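Local structure of putative branched-chain amino acid ABC transporter (Chromobacterium violaceum, 4PYR) at residues A[34-39]-A[260-265]; A[39-44]-A[49-54]; A[166-171]-A[187-192]. The protein is of uncertain function but belongs to the LppC lipoprotein family, has a periplasmic-binding-protein fold, can bind glutathione and may regulate an enzyme. All coordinates share one frame; numbering follows the deposited sequence.

Contact 1. Residues A[34-39]-A[260-265]; sequences QSAELY and LAVQLA
Val262 meets Ser35 and Ala36 at the edge of a Rossmann-like lobe of the periplasmic-binding-protein type. Strand 36-42 is the outermost strand of the parallel five-stranded sheet, and the long helix 245-265 comes up beside its first residues. The backbones are closest at Ala36 and Val262, whose CA atoms lie 7.0 Å apart. The contact is small and buries about 101 Å² in all, shared by these three residues.

The closer-packed part centres on one methyl group, Val262 CG2, which touches both Ala36 CB and Ser35 OG. Val262 has CG1 anti to its own backbone N (chi1 172°), which leaves CG2 to point at the junction between Ser35 and Ala36. CG2 stands 4.1 Å from Ala36 CB, an apolar touch of methyl on methyl. Ala36 also rests on Val2 and Ile4 of the neighbouring strand 2-8. The same helix has a second line of small side chains directed into the lobe: Ala261 touches Val62 and Ile64, and Ala265 touches Val2 and Val62. On this side the helix fits closely to the sheet.

The other side is loose. Gln34 leaves helix 16-33 with a positive phi of 51°, and its side chain lies on the surface, where NE2 bonds back to Val32 O. Beyond Val262 the outer surface of the helix, at Gln263, faces solvent.

Ser35 stands at the border between the two regions. Its hydroxyl is hydrogen-bonded to Tyr258 OH, one turn before Val262 on helix 245-265, so the helix holds this loop by a polar bond as well as by Val262. The oxygen also lies against the valine: Ser35 OG is 3.7 Å from Val262 CG2, and 4.1 Å from Val262 CG1.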
# COMPACT_ATOMS: atom_id res chain seq x y z
N GLN A 34 20.60 -10.26 6.67
CA GLN A 34 21.19 -11.35 7.50
C GLN A 34 21.09 -11.16 8.98
O GLN A 34 22.01 -11.51 9.75
CB GLN A 34 22.59 -11.54 7.16
CG GLN A 34 22.67 -12.10 5.78
CD GLN A 34 24.05 -11.95 5.38
OE1 GLN A 34 24.88 -12.78 5.77
NE2 GLN A 34 24.38 -10.79 4.80
N SER A 35 19.94 -10.62 9.33
CA SER A 35 19.60 -10.28 10.69
C SER A 35 18.59 -11.29 11.30
O SER A 35 18.21 -11.15 12.46
CB SER A 35 19.09 -8.83 10.69
OG SER A 35 18.16 -8.65 9.63
N ALA A 36 18.20 -12.33 10.54
CA ALA A 36 17.21 -13.29 10.98
C ALA A 36 17.26 -14.59 10.17
O ALA A 36 17.73 -14.61 9.01
CB ALA A 36 15.79 -12.71 10.88
N GLU A 37 16.73 -15.63 10.78
CA GLU A 37 16.49 -16.91 10.13
C GLU A 37 15.04 -17.00 9.74
O GLU A 37 14.19 -16.57 10.48
CB GLU A 37 16.83 -18.05 11.08
CG GLU A 37 16.74 -19.43 10.45
CD GLU A 37 17.42 -20.51 11.29
OE1 GLU A 37 18.32 -20.20 12.10
OE2 GLU A 37 17.04 -21.70 11.13
N LEU A 38 14.75 -17.53 8.56
CA LEU A 38 13.38 -17.74 8.14
C LEU A 38 12.91 -19.18 8.42
O LEU A 38 13.65 -20.14 8.21
CB LEU A 38 13.26 -17.45 6.64
CG LEU A 38 13.70 -16.08 6.15
CD1 LEU A 38 13.47 -15.95 4.62
CD2 LEU A 38 13.00 -14.96 6.84
N TYR A 39 11.67 -19.29 8.85
CA TYR A 39 10.96 -20.57 8.97
C TYR A 39 9.73 -20.41 8.10
O TYR A 39 8.87 -19.58 8.35
CB TYR A 39 10.59 -20.77 10.46
CG TYR A 39 9.66 -21.92 10.77
CD1 TYR A 39 8.29 -21.86 10.46
CD2 TYR A 39 10.12 -23.05 11.42
CE1 TYR A 39 7.43 -22.91 10.77
CE2 TYR A 39 9.26 -24.10 11.74
CZ TYR A 39 7.93 -24.02 11.41
OH TYR A 39 7.06 -25.06 11.74
N LEU A 260 10.43 -4.89 9.12
CA LEU A 260 9.57 -4.63 10.30
C LEU A 260 9.56 -5.78 11.27
O LEU A 260 9.62 -5.56 12.50
CB LEU A 260 8.15 -4.32 9.90
CG LEU A 260 7.84 -2.94 9.42
CD1 LEU A 260 6.37 -2.93 9.01
CD2 LEU A 260 8.09 -1.93 10.49
N ALA A 261 9.49 -7.00 10.76
CA ALA A 261 9.53 -8.19 11.63
C ALA A 261 10.77 -8.20 12.48
O ALA A 261 10.70 -8.46 13.69
CB ALA A 261 9.46 -9.45 10.80
N VAL A 262 11.91 -7.89 11.89
CA VAL A 262 13.16 -7.86 12.66
C VAL A 262 13.07 -6.83 13.79
O VAL A 262 13.49 -7.11 14.91
CB VAL A 262 14.39 -7.58 11.78
CG1 VAL A 262 15.61 -7.35 12.62
CG2 VAL A 262 14.61 -8.75 10.82
N GLN A 263 12.48 -5.66 13.53
CA GLN A 263 12.33 -4.65 14.57
C GLN A 263 11.32 -5.07 15.65
O GLN A 263 11.55 -4.78 16.88
CB GLN A 263 12.00 -3.31 13.94
CG GLN A 263 13.03 -2.89 12.87
CD GLN A 263 14.45 -2.81 13.38
OE1 GLN A 263 15.42 -3.31 12.75
NE2 GLN A 263 14.60 -2.18 14.53
N LEU A 264 10.23 -5.71 15.20
CA LEU A 264 9.15 -6.13 16.11
C LEU A 264 9.60 -7.23 17.06
O LEU A 264 9.04 -7.39 18.17
CB LEU A 264 7.94 -6.62 15.32
CG LEU A 264 7.12 -5.48 14.70
CD1 LEU A 264 6.15 -5.98 13.64
CD2 LEU A 264 6.37 -4.70 15.79
N ALA A 265 10.60 -7.99 16.65
CA ALA A 265 11.15 -9.02 17.50
C ALA A 265 12.03 -8.42 18.58
O ALA A 265 12.18 -9.01 19.64
CB ALA A 265 11.94 -10.03 16.68

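Contact 2. Residues A[39-44]-A[49-54]; sequences YSVDAT and VERYRA
Asp42 O accepts a hydrogen bond from Arg51 NH1 at 2.8 Å. The bond is fairly straight, with an N-H...O angle of 159°. The oxygen lies close to the guanidinium plane, at its edge, while NH1 approaches tilted out of the carbonyl plane. Arg51 CD also passes 3.2 Å from Asp42 O, so both the CD methylene and the NH1 end of the arginine lie against this oxygen.

The arginine gets there with an extended chain. Its CG is anti to the carbonyl carbon (chi1 -66°), and the chain runs straight on from CG to NE across the end of the strand. Its aliphatic part packs on the strand: Arg51 CB is 3.8 Å from Ala43 CB, and Arg51 CD is 4.0 Å from Val41 CG2. The Asp42 carboxylate does not pair with it; Asp42 OD2 stays 6.1 Å from Arg51 NH1. Arg23 is a long, weak ionic partner of that carboxylate.

Toward Tyr39, a water joins the two segments. It gives a hydrogen bond to Arg51 O at 2.7 Å and bonds to Tyr39 OH at 3.2 Å, in the plane of the tyrosine ring.

Strand 39-42 and helix 49-54 run nearly antiparallel, at 165°. This is the first half of a beta-alpha-beta crossover: helix 48-57 leads from edge strand 36-42 to strand 62-64, passing strand 2-8. Across the helix, Tyr52 reaches Ile7 of strand 2-8 and Leu75 of helix 69-75, and its hydroxyl bonds to Thr83 OG1.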
# COMPACT_ATOMS: atom_id res chain seq x y z
N TYR A 39 11.67 -19.29 8.85
CA TYR A 39 10.96 -20.57 8.97
C TYR A 39 9.73 -20.41 8.10
O TYR A 39 8.87 -19.58 8.35
CB TYR A 39 10.59 -20.77 10.46
CG TYR A 39 9.66 -21.92 10.77
CD1 TYR A 39 8.29 -21.86 10.46
CD2 TYR A 39 10.12 -23.05 11.42
CE1 TYR A 39 7.43 -22.91 10.77
CE2 TYR A 39 9.26 -24.10 11.74
CZ TYR A 39 7.93 -24.02 11.41
OH TYR A 39 7.06 -25.06 11.74
N SER A 40 9.68 -21.14 7.00
CA SER A 40 8.64 -20.90 6.01
C SER A 40 7.67 -22.04 6.03
O SER A 40 8.05 -23.19 5.96
CB SER A 40 9.29 -20.81 4.62
OG SER A 40 10.17 -19.69 4.60
N VAL A 41 6.39 -21.70 6.15
CA VAL A 41 5.36 -22.70 6.03
C VAL A 41 4.16 -22.11 5.29
O VAL A 41 3.87 -20.91 5.36
CB VAL A 41 4.97 -23.23 7.42
CG1 VAL A 41 4.28 -22.14 8.18
CG2 VAL A 41 4.10 -24.48 7.32
N ASP A 42 3.52 -22.97 4.51
CA ASP A 42 2.26 -22.60 3.88
C ASP A 42 1.09 -22.78 4.84
O ASP A 42 0.99 -23.83 5.43
CB ASP A 42 1.98 -23.47 2.67
CG ASP A 42 2.90 -23.19 1.52
OD1 ASP A 42 3.59 -22.16 1.55
OD2 ASP A 42 2.90 -23.99 0.57
N ALA A 43 0.23 -21.78 4.96
CA ALA A 43 -0.99 -21.91 5.72
C ALA A 43 -1.94 -20.81 5.32
O ALA A 43 -1.53 -19.66 5.02
CB ALA A 43 -0.69 -21.78 7.22
N THR A 44 -3.22 -21.13 5.39
CA THR A 44 -4.27 -20.13 5.27
C THR A 44 -5.54 -20.76 5.84
O THR A 44 -5.65 -21.98 5.90
CB THR A 44 -4.49 -19.69 3.80
OG1 THR A 44 -5.37 -18.57 3.74
CG2 THR A 44 -5.07 -20.78 3.02
N VAL A 49 -4.17 -21.39 12.21
CA VAL A 49 -3.90 -21.40 13.64
C VAL A 49 -2.96 -22.54 13.99
O VAL A 49 -2.00 -22.35 14.70
CB VAL A 49 -5.18 -21.55 14.50
CG1 VAL A 49 -4.83 -21.87 15.94
CG2 VAL A 49 -6.02 -20.29 14.42
N GLU A 50 -3.26 -23.74 13.50
CA GLU A 50 -2.40 -24.90 13.78
C GLU A 50 -0.94 -24.73 13.32
O GLU A 50 -0.01 -25.12 14.02
CB GLU A 50 -3.01 -26.13 13.11
CG GLU A 50 -2.44 -27.45 13.57
CD GLU A 50 -3.26 -28.60 13.05
OE1 GLU A 50 -4.12 -28.34 12.16
OE2 GLU A 50 -3.08 -29.75 13.52
N ARG A 51 -0.75 -24.15 12.14
CA ARG A 51 0.60 -24.01 11.62
C ARG A 51 1.33 -22.82 12.25
O ARG A 51 2.54 -22.86 12.40
CB ARG A 51 0.57 -23.95 10.10
CG ARG A 51 0.10 -25.29 9.58
CD ARG A 51 0.31 -25.48 8.12
NE ARG A 51 -0.11 -26.81 7.74
CZ ARG A 51 -0.09 -27.29 6.51
NH1 ARG A 51 0.34 -26.51 5.52
NH2 ARG A 51 -0.50 -28.52 6.27
N TYR A 52 0.57 -21.78 12.59
CA TYR A 52 1.11 -20.68 13.40
C TYR A 52 1.58 -21.26 14.71
O TYR A 52 2.72 -21.05 15.13
CB TYR A 52 0.03 -19.61 13.63
CG TYR A 52 0.45 -18.45 14.47
CD1 TYR A 52 0.34 -18.49 15.87
CD2 TYR A 52 0.90 -17.29 13.90
CE1 TYR A 52 0.70 -17.39 16.65
CE2 TYR A 52 1.29 -16.18 14.64
CZ TYR A 52 1.16 -16.23 16.04
OH TYR A 52 1.55 -15.14 16.80
N ARG A 53 0.70 -22.01 15.37
CA ARG A 53 1.05 -22.64 16.63
C ARG A 53 2.31 -23.48 16.52
O ARG A 53 3.17 -23.42 17.38
CB ARG A 53 -0.09 -23.51 17.16
CG ARG A 53 -1.22 -22.68 17.79
CD ARG A 53 -2.36 -23.50 18.33
NE ARG A 53 -1.99 -24.14 19.59
CZ ARG A 53 -1.96 -23.51 20.76
NH1 ARG A 53 -2.32 -22.24 20.85
NH2 ARG A 53 -1.60 -24.16 21.85
N ALA A 54 2.45 -24.24 15.43
CA ALA A 54 3.64 -25.10 15.31
C ALA A 54 4.94 -24.30 15.03
O ALA A 54 6.04 -24.72 15.42
CB ALA A 54 3.41 -26.18 14.25
O HOH W 1 3.97 -24.59 10.94

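Contact 3. Residues A[166-171]-A[187-192]; sequences PLLQAA and ARLKSA
Helix segments 166-171 and 187-192 come together at an angle of 59°, with 11.3 Å between their axes. The backbones are nearest at Leu168 and Ala192, where the CA atoms are 7.6 Å apart. At this spacing the helices meet through leucine side chains and the methyl of Ala192.

Leu167 and Leu189 meet at the buried end. Both have CG anti to the backbone N (chi1 -168° and 178°), and the two side chains cross at about a right angle. Leu167 CD2 meets Leu189 CD1 at 3.6 Å. Both leucines also touch Val128 of strand 125-129, so the pair sits on the sheet.

Leu168 covers the outer part. Its CD2 lies 4.1 Å from Leu189 CD1 and 3.9 Å from Ala192 CB. Met164, in the loop before the first helix, touches Leu189 and Ala192. The side-chain contacts are all apolar; Leu168 CD2 also lies 3.9 Å from Ala192 O.

Strand 176-180 links the two helices, with strand 155-158 before them and strand 199-201 after. Neighbouring helices on one face of the parallel part of a mixed sheet, joined by beta-alpha-beta crossovers, are typical of Rossmann-like lobes of periplasmic binding proteins.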
# COMPACT_ATOMS: atom_id res chain seq x y z
N PRO A 166 -19.12 18.88 -19.65
CA PRO A 166 -19.38 19.48 -18.33
C PRO A 166 -18.17 19.38 -17.41
O PRO A 166 -17.81 20.37 -16.79
CB PRO A 166 -20.57 18.67 -17.81
CG PRO A 166 -21.27 18.24 -19.05
CD PRO A 166 -20.13 17.87 -19.98
N LEU A 167 -17.50 18.23 -17.40
CA LEU A 167 -16.29 18.06 -16.59
C LEU A 167 -15.15 18.98 -17.05
O LEU A 167 -14.48 19.59 -16.25
CB LEU A 167 -15.84 16.59 -16.65
CG LEU A 167 -14.76 16.18 -15.65
CD1 LEU A 167 -14.93 14.72 -15.28
CD2 LEU A 167 -13.37 16.48 -16.14
N LEU A 168 -14.95 19.11 -18.35
CA LEU A 168 -13.96 20.06 -18.82
C LEU A 168 -14.26 21.50 -18.44
O LEU A 168 -13.35 22.26 -18.18
CB LEU A 168 -13.80 19.95 -20.34
CG LEU A 168 -13.42 18.56 -20.84
CD1 LEU A 168 -13.32 18.56 -22.36
CD2 LEU A 168 -12.16 18.00 -20.23
N GLN A 169 -15.54 21.89 -18.43
CA GLN A 169 -15.90 23.22 -17.97
C GLN A 169 -15.58 23.40 -16.48
O GLN A 169 -14.98 24.40 -16.09
CB GLN A 169 -17.36 23.50 -18.22
CG GLN A 169 -17.76 24.90 -17.74
CD GLN A 169 -18.67 25.62 -18.66
OE1 GLN A 169 -18.70 26.87 -18.66
NE2 GLN A 169 -19.44 24.88 -19.46
N ALA A 170 -15.96 22.42 -15.66
CA ALA A 170 -15.65 22.46 -14.22
C ALA A 170 -14.16 22.48 -14.00
O ALA A 170 -13.67 23.16 -13.11
CB ALA A 170 -16.25 21.28 -13.50
N ALA A 171 -13.41 21.71 -14.81
CA ALA A 171 -11.95 21.62 -14.65
C ALA A 171 -11.29 22.96 -14.97
O ALA A 171 -10.26 23.29 -14.39
CB ALA A 171 -11.36 20.51 -15.51
N ALA A 187 -6.14 8.51 -18.76
CA ALA A 187 -5.37 8.90 -19.93
C ALA A 187 -6.22 9.66 -20.93
O ALA A 187 -5.78 10.67 -21.49
CB ALA A 187 -4.72 7.68 -20.59
N ARG A 188 -7.45 9.20 -21.14
CA ARG A 188 -8.39 9.95 -22.00
C ARG A 188 -8.68 11.35 -21.45
O ARG A 188 -8.69 12.34 -22.21
CB ARG A 188 -9.69 9.17 -22.25
CG ARG A 188 -10.74 9.96 -23.00
CD ARG A 188 -12.14 9.38 -22.83
NE ARG A 188 -13.01 10.04 -23.78
CZ ARG A 188 -14.31 9.81 -23.95
NH1 ARG A 188 -14.94 8.96 -23.15
NH2 ARG A 188 -14.98 10.49 -24.85
N LEU A 189 -8.88 11.44 -20.12
CA LEU A 189 -9.21 12.73 -19.58
C LEU A 189 -7.98 13.68 -19.65
O LEU A 189 -8.08 14.87 -20.01
CB LEU A 189 -9.60 12.56 -18.11
CG LEU A 189 -9.93 13.83 -17.35
CD1 LEU A 189 -10.93 14.67 -18.15
CD2 LEU A 189 -10.48 13.47 -15.98
N LYS A 190 -6.78 13.16 -19.33
CA LYS A 190 -5.58 13.98 -19.38
C LYS A 190 -5.39 14.60 -20.76
O LYS A 190 -5.07 15.79 -20.87
CB LYS A 190 -4.35 13.15 -18.95
CG LYS A 190 -3.01 13.91 -18.85
CD LYS A 190 -3.02 15.05 -17.85
CE LYS A 190 -1.66 15.73 -17.73
NZ LYS A 190 -1.40 16.68 -18.80
N SER A 191 -5.70 13.83 -21.82
CA SER A 191 -5.60 14.31 -23.18
C SER A 191 -6.63 15.41 -23.55
O SER A 191 -6.39 16.19 -24.45
CB SER A 191 -5.74 13.14 -24.16
OG SER A 191 -4.63 12.25 -24.05
N ALA A 192 -7.75 15.43 -22.82
CA ALA A 192 -8.78 16.45 -23.04
C ALA A 192 -8.60 17.72 -22.22
O ALA A 192 -9.15 18.77 -22.56
CB ALA A 192 -10.12 15.82 -22.74

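Contacts 1 and 2 share strand 36-42 and meet in sequence at Tyr39; their centres are about 16 Å apart. Contact 1 ties the start of the strand to helix 245-265, and contact 2 ties its end to helix 48-57. Contact 3 belongs to the other lobe. Its centre is about 48 Å from that of contact 1 and about 50 Å from that of contact 2. All three lie away from the glutathione pocket. That pocket draws on both lobes: Ser88 and Leu104 follow strands of the lobe of contacts 1 and 2, Arg137 is on helix 133-150 in the lobe of contact 3, and Leu253 is on the helix used by contact 1.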